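Probable tagatose 6-phosphate kinase (PDB 3TXV) is thought to work in carbohydrate metabolism, where it is assigned tagatose-6-phosphate kinase activity but belongs to the GatZ/KbaZ-like family of tagatose-bisphosphate aldolase subunits. Local coordinates at residues F234-V239 / R346-F351; Y242-A247 / L275-A280; A325-R328 / N333-K336. All blocks are in the same frame, centred on the assembly; numbering follows the deposited sequence.

Interaction 1 of 3, residues F234-V239 / R346-F351; sequences FGNENV and RLQRHF
Asn236 lays its side-chain amide over that of Gln348, the two planes stacked only 17° from parallel although the side chains themselves cross at about a right angle. The overlap takes in both chain and amide: Asn236 CG lies 3.7 Å from Gln348 CG, and Asn236 ND2 comes to 3.8 Å from Gln348 CD. Gln348 is folded at its second torsion (chi2 95°), which turns its amide back across the end of Asn236 instead of letting it run straight out from the helix. The next residue of the loop reaches further. Glu237 is extended beyond CG, and this carries its carboxylate beside the Gln348 amide, with 31° between the planes, and brings Glu237 OE2 to 4.0 Å from Leu347 CD2. Here is a small contact in which a polar loop tip meets a helix largely by packing of flat groups, with Gln348 buried and Glu237 exposed. The tip is held in shape by its own backbone, Gly235 N donating to Asn238 O at 2.7 Å. Asn236 has further ties to the residues that follow this segment, its OD1 to Ser352 OG and its backbone to Tyr353. The contact thus sets the turn of the short antiparallel hairpin of strands 233-234 and 239-240 against helix 342-351, whose His350 and Arg349 pack toward helix 319-329.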
ATOM      1  N   PHE A 234       7.035  -8.724  -8.766  1.00 42.21           N
ATOM      2  CA  PHE A 234       8.075  -7.784  -9.264  1.00 41.12           C
ATOM      3  C   PHE A 234       9.379  -7.944  -8.480  1.00 41.27           C
ATOM      4  O   PHE A 234       9.356  -8.217  -7.284  1.00 40.99           O
ATOM      5  CB  PHE A 234       7.610  -6.324  -9.278  1.00 40.47           C
ATOM      6  CG  PHE A 234       7.199  -5.809  -7.947  1.00 38.86           C
ATOM      7  CD1 PHE A 234       5.857  -5.748  -7.607  1.00 38.85           C
ATOM      8  CD2 PHE A 234       8.151  -5.376  -7.028  1.00 38.51           C
ATOM      9  CE1 PHE A 234       5.467  -5.285  -6.355  1.00 40.31           C
ATOM     10  CE2 PHE A 234       7.790  -4.914  -5.762  1.00 38.50           C
ATOM     11  CZ  PHE A 234       6.459  -4.869  -5.416  1.00 40.25           C
ATOM     12  N   GLY A 235      10.517  -7.800  -9.154  1.00 41.49           N
ATOM     13  CA  GLY A 235      11.833  -7.974  -8.498  1.00 41.60           C
ATOM     14  C   GLY A 235      12.506  -6.645  -8.259  1.00 41.67           C
ATOM     15  O   GLY A 235      11.838  -5.623  -8.303  1.00 42.60           O
ATOM     16  N   ASN A 236      13.814  -6.632  -8.017  1.00 41.94           N
ATOM     17  CA  ASN A 236      14.558  -5.358  -8.017  1.00 42.22           C
ATOM     18  C   ASN A 236      14.417  -4.604  -9.325  1.00 42.69           C
ATOM     19  O   ASN A 236      14.036  -3.434  -9.318  1.00 42.36           O
ATOM     20  CB  ASN A 236      16.041  -5.541  -7.693  1.00 41.99           C
ATOM     21  CG  ASN A 236      16.279  -5.942  -6.256  1.00 41.22           C
ATOM     22  OD1 ASN A 236      15.537  -5.557  -5.352  1.00 42.80           O
ATOM     23  ND2 ASN A 236      17.307  -6.728  -6.036  1.00 39.48           N
ATOM     24  N   GLU A 237      14.693  -5.279 -10.441  1.00 43.76           N
ATOM     25  CA  GLU A 237      14.760  -4.594 -11.737  1.00 45.37           C
ATOM     26  C   GLU A 237      13.949  -5.189 -12.852  1.00 45.85           C
ATOM     27  O   GLU A 237      14.226  -4.895 -14.027  1.00 45.96           O
ATOM     28  CB  GLU A 237      16.180  -4.555 -12.257  1.00 45.62           C
ATOM     29  CG  GLU A 237      17.234  -4.204 -11.267  1.00 48.53           C
ATOM     30  CD  GLU A 237      18.584  -4.625 -11.767  1.00 51.91           C
ATOM     31  OE1 GLU A 237      18.643  -5.265 -12.843  1.00 52.89           O
ATOM     32  OE2 GLU A 237      19.587  -4.318 -11.092  1.00 55.53           O
ATOM     33  N   ASN A 238      12.980  -6.034 -12.513  1.00 46.81           N
ATOM     34  CA  ASN A 238      12.122  -6.646 -13.526  1.00 47.81           C
ATOM     35  C   ASN A 238      10.721  -6.951 -13.001  1.00 47.02           C
ATOM     36  O   ASN A 238      10.561  -7.269 -11.837  1.00 47.17           O
ATOM     37  CB  ASN A 238      12.846  -7.842 -14.214  1.00 48.75           C
ATOM     38  CG  ASN A 238      12.055  -9.175 -14.128  1.00 53.58           C
ATOM     39  OD1 ASN A 238      11.669  -9.793 -15.170  1.00 56.49           O
ATOM     40  ND2 ASN A 238      11.835  -9.643 -12.879  1.00 56.16           N
ATOM     41  N   VAL A 239       9.717  -6.793 -13.861  1.00 47.12           N
ATOM     42  CA  VAL A 239       8.307  -7.047 -13.551  1.00 47.00           C
ATOM     43  C   VAL A 239       7.817  -8.293 -14.317  1.00 47.65           C
ATOM     44  O   VAL A 239       8.189  -8.517 -15.483  1.00 46.82           O
ATOM     45  CB  VAL A 239       7.436  -5.811 -13.940  1.00 47.19           C
ATOM     46  CG1 VAL A 239       5.920  -6.024 -13.677  1.00 46.58           C
ATOM     47  CG2 VAL A 239       7.945  -4.549 -13.246  1.00 47.12           C
ATOM     48  N   ARG A 346      24.196  -0.142  -3.475  1.00 38.83           N
ATOM     49  CA  ARG A 346      23.987   1.286  -3.735  1.00 38.15           C
ATOM     50  C   ARG A 346      22.886   1.470  -4.809  1.00 37.36           C
ATOM     51  O   ARG A 346      21.817   2.016  -4.526  1.00 37.72           O
ATOM     52  CB  ARG A 346      25.298   2.011  -4.105  1.00 37.54           C
ATOM     53  CG  ARG A 346      25.198   3.528  -4.023  1.00 40.06           C
ATOM     54  CD  ARG A 346      26.543   4.288  -4.169  1.00 45.74           C
ATOM     55  NE  ARG A 346      26.836   4.644  -5.562  1.00 52.77           N
ATOM     56  CZ  ARG A 346      27.243   3.780  -6.517  1.00 57.33           C
ATOM     57  NH1 ARG A 346      27.429   2.477  -6.268  1.00 59.98           N
ATOM     58  NH2 ARG A 346      27.465   4.211  -7.750  1.00 58.04           N
ATOM     59  N   LEU A 347      23.122   0.966  -6.013  1.00 36.06           N
ATOM     60  CA  LEU A 347      22.124   1.007  -7.043  1.00 35.19           C
ATOM     61  C   LEU A 347      20.730   0.748  -6.459  1.00 34.99           C
ATOM     62  O   LEU A 347      19.797   1.516  -6.673  1.00 35.36           O
ATOM     63  CB  LEU A 347      22.494   0.017  -8.158  1.00 35.28           C
ATOM     64  CG  LEU A 347      21.451  -0.611  -9.087  1.00 33.89           C
ATOM     65  CD1 LEU A 347      20.604   0.426  -9.695  1.00 35.10           C
ATOM     66  CD2 LEU A 347      22.142  -1.337 -10.162  1.00 33.85           C
ATOM     67  N   GLN A 348      20.598  -0.314  -5.693  1.00 34.68           N
ATOM     68  CA  GLN A 348      19.303  -0.725  -5.206  1.00 34.54           C
ATOM     69  C   GLN A 348      18.719   0.073  -4.063  1.00 33.98           C
ATOM     70  O   GLN A 348      17.498   0.080  -3.879  1.00 33.82           O
ATOM     71  CB  GLN A 348      19.308  -2.193  -4.849  1.00 34.63           C
ATOM     72  CG  GLN A 348      18.441  -2.945  -5.779  1.00 38.48           C
ATOM     73  CD  GLN A 348      19.217  -3.519  -6.891  1.00 44.16           C
ATOM     74  OE1 GLN A 348      20.296  -4.063  -6.655  1.00 49.22           O
ATOM     75  NE2 GLN A 348      18.693  -3.432  -8.117  1.00 44.35           N
ATOM     76  N   ARG A 349      19.564   0.722  -3.277  1.00 33.69           N
ATOM     77  CA  ARG A 349      19.038   1.589  -2.240  1.00 33.57           C
ATOM     78  C   ARG A 349      18.158   2.687  -2.847  1.00 33.50           C
ATOM     79  O   ARG A 349      17.168   3.100  -2.234  1.00 33.69           O
ATOM     80  CB  ARG A 349      20.155   2.188  -1.406  1.00 33.46           C
ATOM     81  CG  ARG A 349      20.531   1.340  -0.241  1.00 34.08           C
ATOM     82  CD  ARG A 349      21.403   2.073   0.758  1.00 34.97           C
ATOM     83  NE  ARG A 349      22.702   2.484   0.229  1.00 35.41           N
ATOM     84  CZ  ARG A 349      23.710   1.654  -0.014  1.00 35.43           C
ATOM     85  NH1 ARG A 349      23.559   0.351   0.199  1.00 33.02           N
ATOM     86  NH2 ARG A 349      24.866   2.135  -0.488  1.00 34.50           N
ATOM     87  N   HIS A 350      18.501   3.123  -4.060  1.00 32.69           N
ATOM     88  CA  HIS A 350      17.795   4.223  -4.716  1.00 32.35           C
ATOM     89  C   HIS A 350      16.823   3.750  -5.796  1.00 32.34           C
ATOM     90  O   HIS A 350      15.740   4.346  -6.003  1.00 31.58           O
ATOM     91  CB  HIS A 350      18.812   5.247  -5.295  1.00 32.30           C
ATOM     92  CG  HIS A 350      19.791   5.732  -4.283  1.00 31.39           C
ATOM     93  ND1 HIS A 350      19.512   6.764  -3.417  1.00 33.07           N
ATOM     94  CD2 HIS A 350      21.012   5.272  -3.935  1.00 33.08           C
ATOM     95  CE1 HIS A 350      20.526   6.941  -2.592  1.00 32.37           C
ATOM     96  NE2 HIS A 350      21.455   6.050  -2.891  1.00 34.42           N
ATOM     97  N   PHE A 351      17.195   2.676  -6.488  1.00 32.36           N
ATOM     98  CA  PHE A 351      16.526   2.411  -7.745  1.00 32.48           C
ATOM     99  C   PHE A 351      15.620   1.221  -7.818  1.00 32.65           C
ATOM    100  O   PHE A 351      14.793   1.134  -8.723  1.00 33.08           O
ATOM    101  CB  PHE A 351      17.515   2.473  -8.880  1.00 32.22           C
ATOM    102  CG  PHE A 351      18.120   3.826  -9.021  1.00 33.14           C
ATOM    103  CD1 PHE A 351      17.335   4.906  -9.463  1.00 32.70           C
ATOM    104  CD2 PHE A 351      19.435   4.059  -8.667  1.00 32.31           C
ATOM    105  CE1 PHE A 351      17.855   6.184  -9.576  1.00 30.09           C
ATOM    106  CE2 PHE A 351      19.971   5.368  -8.789  1.00 32.71           C
ATOM    107  CZ  PHE A 351      19.174   6.414  -9.246  1.00 30.38           C
TER

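Interaction 2 of 3, residues Y242-A247 / L275-A280; sequences YDRARA and LRELVA
Leu278 stands over one face of the Tyr242 ring in a CH-pi contact that is nearly perpendicular: CD2 sits 3.5 Å from the ring centroid and 2° off the normal. The setting is a TIM barrel, in which helix 272-280 connects the last two of eight parallel strands, while residues 242-247 belong to the excursion between strands 223-227 and 261-264. Leu278 CG adds to the same approach, 3.5 Å from Tyr242 CD2. At the ring's edge the helix backbone itself does the touching, Tyr242 CE2 meeting Glu277 C at 3.6 Å. On the opposite face, offset toward the rim, lies Arg244 CA, which places the ring between its own loop and the helix. CG of Tyr242 stands trans to the backbone N (chi1 173°), directing the ring at the helix. Farther out toward solvent, Arg244 crosses Glu277 at about a right angle, and it is the aliphatic chain that makes the contact, CD reaching 3.4 Å from Glu277 OE1. The charged planes are turned 80° apart and NE is 4.5 Å from OE1, too far for a salt bridge, though the opposite charges probably attract. Beyond this shell, Leu278 packs inward on Phe283 and Leu286 of strand 283-288. Two polar bonds fix the tyrosine at either end: its backbone N donates to Gln270 OE1, and its OH is hydrogen-bonded to Asp281 OD2, just past the helix.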
ATOM      1  N   TYR A 242       0.822  -9.946 -15.610  1.00 54.79           N
ATOM      2  CA  TYR A 242      -0.362 -10.794 -15.445  1.00 56.63           C
ATOM      3  C   TYR A 242      -0.711 -11.592 -16.691  1.00 57.80           C
ATOM      4  O   TYR A 242      -1.081 -11.028 -17.714  1.00 58.01           O
ATOM      5  CB  TYR A 242      -1.563  -9.913 -15.049  1.00 57.02           C
ATOM      6  CG  TYR A 242      -2.928 -10.585 -14.993  1.00 57.15           C
ATOM      7  CD1 TYR A 242      -3.102 -11.831 -14.380  1.00 57.05           C
ATOM      8  CD2 TYR A 242      -4.053  -9.944 -15.524  1.00 58.24           C
ATOM      9  CE1 TYR A 242      -4.352 -12.436 -14.327  1.00 58.09           C
ATOM     10  CE2 TYR A 242      -5.324 -10.543 -15.475  1.00 58.88           C
ATOM     11  CZ  TYR A 242      -5.460 -11.787 -14.872  1.00 58.60           C
ATOM     12  OH  TYR A 242      -6.692 -12.378 -14.813  1.00 58.55           O
ATOM     13  N   ASP A 243      -0.594 -12.910 -16.592  1.00 59.46           N
ATOM     14  CA  ASP A 243      -0.965 -13.787 -17.680  1.00 60.77           C
ATOM     15  C   ASP A 243      -2.408 -14.236 -17.503  1.00 61.36           C
ATOM     16  O   ASP A 243      -2.740 -14.990 -16.587  1.00 60.99           O
ATOM     17  CB  ASP A 243      -0.012 -14.977 -17.771  1.00 61.25           C
ATOM     18  CG  ASP A 243       0.016 -15.580 -19.161  1.00 63.08           C
ATOM     19  OD1 ASP A 243      -1.063 -15.897 -19.705  1.00 65.06           O
ATOM     20  OD2 ASP A 243       1.117 -15.708 -19.725  1.00 64.26           O
ATOM     21  N   ARG A 244      -3.259 -13.737 -18.394  1.00 62.71           N
ATOM     22  CA  ARG A 244      -4.702 -13.972 -18.362  1.00 63.75           C
ATOM     23  C   ARG A 244      -5.009 -15.469 -18.511  1.00 63.75           C
ATOM     24  O   ARG A 244      -5.911 -16.005 -17.855  1.00 63.85           O
ATOM     25  CB  ARG A 244      -5.380 -13.137 -19.448  1.00 64.01           C
ATOM     26  CG  ARG A 244      -6.878 -12.993 -19.294  1.00 66.72           C
ATOM     27  CD  ARG A 244      -7.387 -11.684 -19.930  1.00 70.76           C
ATOM     28  NE  ARG A 244      -8.516 -11.874 -20.846  1.00 75.73           N
ATOM     29  CZ  ARG A 244      -9.569 -12.679 -20.637  1.00 80.50           C
ATOM     30  NH1 ARG A 244      -9.693 -13.373 -19.503  1.00 82.36           N
ATOM     31  NH2 ARG A 244     -10.533 -12.778 -21.559  1.00 81.43           N
ATOM     32  N   ALA A 245      -4.224 -16.140 -19.350  1.00 63.74           N
ATOM     33  CA  ALA A 245      -4.296 -17.591 -19.477  1.00 63.57           C
ATOM     34  C   ALA A 245      -4.010 -18.299 -18.154  1.00 63.27           C
ATOM     35  O   ALA A 245      -4.858 -19.036 -17.664  1.00 63.15           O
ATOM     36  CB  ALA A 245      -3.357 -18.097 -20.585  1.00 63.47           C
ATOM     37  N   ARG A 246      -2.829 -18.073 -17.578  1.00 63.32           N
ATOM     38  CA  ARG A 246      -2.418 -18.772 -16.335  1.00 63.76           C
ATOM     39  C   ARG A 246      -3.421 -18.637 -15.139  1.00 63.75           C
ATOM     40  O   ARG A 246      -3.428 -19.463 -14.228  1.00 63.44           O
ATOM     41  CB  ARG A 246      -0.969 -18.398 -15.929  1.00 63.22           C
ATOM     42  N   ALA A 247      -4.281 -17.619 -15.175  1.00 63.95           N
ATOM     43  CA  ALA A 247      -5.269 -17.411 -14.123  1.00 64.34           C
ATOM     44  C   ALA A 247      -6.713 -17.418 -14.635  1.00 64.99           C
ATOM     45  O   ALA A 247      -7.466 -16.471 -14.403  1.00 65.14           O
ATOM     46  CB  ALA A 247      -4.972 -16.116 -13.379  1.00 63.92           C
ATOM     47  N   LEU A 275      -3.385  -4.084 -15.720  1.00 51.70           N
ATOM     48  CA  LEU A 275      -4.288  -3.532 -14.735  1.00 52.49           C
ATOM     49  C   LEU A 275      -5.775  -3.680 -15.091  1.00 53.01           C
ATOM     50  O   LEU A 275      -6.600  -3.879 -14.208  1.00 52.81           O
ATOM     51  CB  LEU A 275      -3.935  -2.067 -14.474  1.00 52.65           C
ATOM     52  CG  LEU A 275      -3.304  -1.672 -13.122  1.00 53.16           C
ATOM     53  CD1 LEU A 275      -2.239  -2.608 -12.621  1.00 52.33           C
ATOM     54  CD2 LEU A 275      -2.740  -0.273 -13.221  1.00 55.04           C
ATOM     55  N   ARG A 276      -6.107  -3.585 -16.379  1.00 53.99           N
ATOM     56  CA  ARG A 276      -7.515  -3.575 -16.828  1.00 54.37           C
ATOM     57  C   ARG A 276      -8.024  -5.011 -16.871  1.00 54.36           C
ATOM     58  O   ARG A 276      -9.145  -5.314 -16.429  1.00 54.47           O
ATOM     59  CB  ARG A 276      -7.676  -2.881 -18.198  1.00 54.18           C
ATOM     60  N   GLU A 277      -7.175  -5.894 -17.374  1.00 54.04           N
ATOM     61  CA  GLU A 277      -7.497  -7.297 -17.407  1.00 54.21           C
ATOM     62  C   GLU A 277      -7.679  -7.844 -15.983  1.00 53.75           C
ATOM     63  O   GLU A 277      -8.604  -8.634 -15.722  1.00 54.09           O
ATOM     64  CB  GLU A 277      -6.438  -8.079 -18.198  1.00 54.59           C
ATOM     65  CG  GLU A 277      -6.399  -7.743 -19.702  1.00 56.66           C
ATOM     66  CD  GLU A 277      -5.496  -8.675 -20.534  1.00 61.15           C
ATOM     67  OE1 GLU A 277      -4.755  -9.511 -19.967  1.00 63.97           O
ATOM     68  OE2 GLU A 277      -5.527  -8.580 -21.781  1.00 63.20           O
ATOM     69  N   LEU A 278      -6.841  -7.410 -15.045  1.00 52.96           N
ATOM     70  CA  LEU A 278      -6.985  -7.939 -13.696  1.00 52.55           C
ATOM     71  C   LEU A 278      -8.394  -7.687 -13.167  1.00 52.56           C
ATOM     72  O   LEU A 278      -8.996  -8.573 -12.561  1.00 52.81           O
ATOM     73  CB  LEU A 278      -5.932  -7.385 -12.749  1.00 52.24           C
ATOM     74  CG  LEU A 278      -4.617  -8.166 -12.613  1.00 52.99           C
ATOM     75  CD1 LEU A 278      -3.554  -7.316 -11.942  1.00 52.54           C
ATOM     76  CD2 LEU A 278      -4.741  -9.486 -11.856  1.00 53.00           C
ATOM     77  N   VAL A 279      -8.924  -6.492 -13.433  1.00 52.45           N
ATOM     78  CA  VAL A 279     -10.221  -6.080 -12.914  1.00 52.29           C
ATOM     79  C   VAL A 279     -11.326  -6.867 -13.577  1.00 52.94           C
ATOM     80  O   VAL A 279     -12.084  -7.550 -12.891  1.00 53.73           O
ATOM     81  CB  VAL A 279     -10.483  -4.597 -13.109  1.00 51.99           C
ATOM     82  CG1 VAL A 279     -11.938  -4.283 -12.784  1.00 51.28           C
ATOM     83  CG2 VAL A 279      -9.554  -3.796 -12.225  1.00 51.62           C
ATOM     84  N   ALA A 280     -11.420  -6.769 -14.902  1.00 52.93           N
ATOM     85  CA  ALA A 280     -12.280  -7.642 -15.691  1.00 52.31           C
ATOM     86  C   ALA A 280     -12.349  -9.086 -15.128  1.00 52.02           C
ATOM     87  O   ALA A 280     -13.451  -9.599 -14.848  1.00 51.94           O
ATOM     88  CB  ALA A 280     -11.788  -7.654 -17.125  1.00 52.70           C
TER

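Interaction 3 of 3, residues A325-R328 / N333-K336; sequences AVMR and NWAK
The Trp334 indole presents its edge to Met327 O, which lies almost exactly in the ring plane, while Met327's side chain and the Arg349 guanidinium both stand on one side of that plane. Arg349, from helix 342-351, supplies a cation-pi contact. Met327, here selenomethionine, contributes an oblique Met-aromatic contact, its SE 5.5 Å from the centroid of the five-membered ring and 35° off the normal. Its carbons come nearer: Met327 CG and CE both approach Trp334 CD1 to 4.0 Å, the methyl brought back by the bend at the third torsion (chi3 113°). The edge contact is a hydrogen bond. Trp334 NE1 donates to Met327 O at 2.6 Å, nearly straight at the hydrogen (170°), yet the donor stands above the carbonyl plane and does not follow a lone pair. CG of Trp334 is set between the backbone N and the carbonyl carbon, and this torsion points the indole back at the preceding helix. The bond therefore spans the turn from the last part of helix 319-329 to the short helix 332-335, with Tyr360 and Gln345 also touching the tryptophan. A phenylalanine at Trp334 would probably cost Met327 O this donor and offer Arg349 and the selenomethionine a smaller aromatic surface, making the turn between the helices less firmly tied. The case illustrates how one indole can serve two chemistries at once: its N-H satisfies the carbonyl of buried Met327 in the last turn of helix 319-329, while its pi surface is likely to help accommodate the positive charge of Arg349.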
ATOM      1  N   ALA A 325      23.020   8.514   2.878  1.00 39.99           N
ATOM      2  CA  ALA A 325      23.710   8.481   4.142  1.00 39.66           C
ATOM      3  C   ALA A 325      22.874   7.900   5.247  1.00 39.85           C
ATOM      4  O   ALA A 325      23.332   7.119   6.025  1.00 39.51           O
ATOM      5  CB  ALA A 325      24.140   9.831   4.493  1.00 38.54           C
ATOM      6  N   VAL A 326      21.625   8.298   5.277  1.00 40.19           N
ATOM      7  CA  VAL A 326      20.625   7.832   6.206  1.00 40.54           C
ATOM      8  C   VAL A 326      20.272   6.370   6.111  1.00 41.19           C
ATOM      9  O   VAL A 326      20.052   5.716   7.089  1.00 40.65           O
ATOM     10  CB  VAL A 326      19.409   8.625   6.024  1.00 39.94           C
ATOM     11  CG1 VAL A 326      18.286   7.911   6.530  1.00 39.83           C
ATOM     12  CG2 VAL A 326      19.559   9.869   6.714  1.00 40.51           C
HETATM   13  N   MSE A 327      20.174   5.881   4.898  1.00 41.89           N
HETATM   14  CA  MSE A 327      19.955   4.489   4.630  1.00 42.65           C
HETATM   15  C   MSE A 327      21.148   3.681   5.059  1.00 42.82           C
HETATM   16  O   MSE A 327      21.017   2.549   5.419  1.00 43.23           O
HETATM   17  CB  MSE A 327      19.647   4.265   3.155  1.00 42.29           C
HETATM   18  CG  MSE A 327      18.189   4.117   2.799  1.00 42.63           C
HETATM   19 SE   MSE A 327      17.853   4.193   1.025  1.00 43.34          SE
HETATM   20  CE  MSE A 327      17.342   2.543   0.839  1.00 47.20           C
ATOM     21  N   ARG A 328      22.329   4.251   4.940  1.00 43.42           N
ATOM     22  CA  ARG A 328      23.564   3.510   5.171  1.00 43.71           C
ATOM     23  C   ARG A 328      23.825   3.391   6.669  1.00 44.55           C
ATOM     24  O   ARG A 328      24.479   2.434   7.133  1.00 45.35           O
ATOM     25  CB  ARG A 328      24.743   4.156   4.437  1.00 43.21           C
ATOM     26  CG  ARG A 328      24.958   3.649   2.996  1.00 41.90           C
ATOM     27  CD  ARG A 328      26.309   4.089   2.406  1.00 39.60           C
ATOM     28  NE  ARG A 328      27.382   3.513   3.180  1.00 42.22           N
ATOM     29  CZ  ARG A 328      28.539   4.094   3.502  1.00 44.47           C
ATOM     30  NH1 ARG A 328      28.847   5.319   3.108  1.00 40.90           N
ATOM     31  NH2 ARG A 328      29.404   3.410   4.261  1.00 47.49           N
ATOM     32  N   ASN A 333      15.681  -1.503   7.552  1.00 39.96           N
ATOM     33  CA  ASN A 333      14.561  -1.522   6.630  1.00 38.94           C
ATOM     34  C   ASN A 333      14.884  -1.887   5.209  1.00 38.46           C
ATOM     35  O   ASN A 333      13.965  -2.169   4.420  1.00 37.78           O
ATOM     36  CB  ASN A 333      13.897  -0.172   6.642  1.00 39.50           C
ATOM     37  CG  ASN A 333      13.226   0.118   7.959  1.00 41.30           C
ATOM     38  OD1 ASN A 333      12.718  -0.781   8.615  1.00 42.62           O
ATOM     39  ND2 ASN A 333      13.229   1.376   8.360  1.00 44.38           N
ATOM     40  N   TRP A 334      16.170  -1.877   4.865  1.00 38.28           N
ATOM     41  CA  TRP A 334      16.590  -2.385   3.551  1.00 38.12           C
ATOM     42  C   TRP A 334      17.474  -3.633   3.605  1.00 38.82           C
ATOM     43  O   TRP A 334      17.691  -4.269   2.576  1.00 38.70           O
ATOM     44  CB  TRP A 334      17.234  -1.278   2.661  1.00 38.31           C
ATOM     45  CG  TRP A 334      18.592  -0.761   3.098  1.00 35.01           C
ATOM     46  CD1 TRP A 334      18.815   0.320   3.856  1.00 33.20           C
ATOM     47  CD2 TRP A 334      19.881  -1.319   2.791  1.00 33.29           C
ATOM     48  NE1 TRP A 334      20.160   0.487   4.072  1.00 33.78           N
ATOM     49  CE2 TRP A 334      20.844  -0.510   3.435  1.00 33.43           C
ATOM     50  CE3 TRP A 334      20.319  -2.442   2.054  1.00 33.37           C
ATOM     51  CZ2 TRP A 334      22.240  -0.768   3.367  1.00 33.17           C
ATOM     52  CZ3 TRP A 334      21.719  -2.706   1.967  1.00 31.81           C
ATOM     53  CH2 TRP A 334      22.656  -1.869   2.634  1.00 32.20           C
ATOM     54  N   ALA A 335      17.959  -4.003   4.789  1.00 39.63           N
ATOM     55  CA  ALA A 335      19.093  -4.942   4.856  1.00 40.75           C
ATOM     56  C   ALA A 335      18.780  -6.344   4.307  1.00 41.61           C
ATOM     57  O   ALA A 335      19.639  -6.980   3.639  1.00 41.62           O
ATOM     58  CB  ALA A 335      19.661  -5.020   6.247  1.00 40.38           C
ATOM     59  N   LYS A 336      17.546  -6.785   4.572  1.00 41.80           N
ATOM     60  CA  LYS A 336      17.063  -8.087   4.159  1.00 42.44           C
ATOM     61  C   LYS A 336      16.759  -8.134   2.674  1.00 42.55           C
ATOM     62  O   LYS A 336      16.535  -9.215   2.140  1.00 42.48           O
ATOM     63  CB  LYS A 336      15.779  -8.491   4.918  1.00 42.83           C
ATOM     64  CG  LYS A 336      15.849  -8.481   6.461  1.00 44.16           C
ATOM     65  CD  LYS A 336      15.014  -9.627   7.100  1.00 49.52           C
ATOM     66  CE  LYS A 336      13.456  -9.570   6.869  1.00 51.69           C
ATOM     67  NZ  LYS A 336      12.896 -10.312   5.668  1.00 51.02           N
TER

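In the fold
Interactions 1 and 3 are neighbours, with centres about 14 Å apart, and share helix 342-351: one side of it receives the hairpin tip, while Arg349 on the same helix packs against Met327 and Trp334. Interaction 2 adjoins interaction 1 in sequence but lies apart from it in space, its centre about 24 Å from that of interaction 1 and about 35 Å from that of interaction 3, on a helix of the barrel itself. Chemistry follows place. The buried 325-328/333-336 contact pairs a directed hydrogen bond with an aromatic surface; 242-247/275-280 grades from a buried CH-pi core to loosely matched charges outside; 234-239/346-351, partly exposed, relies on stacked amides.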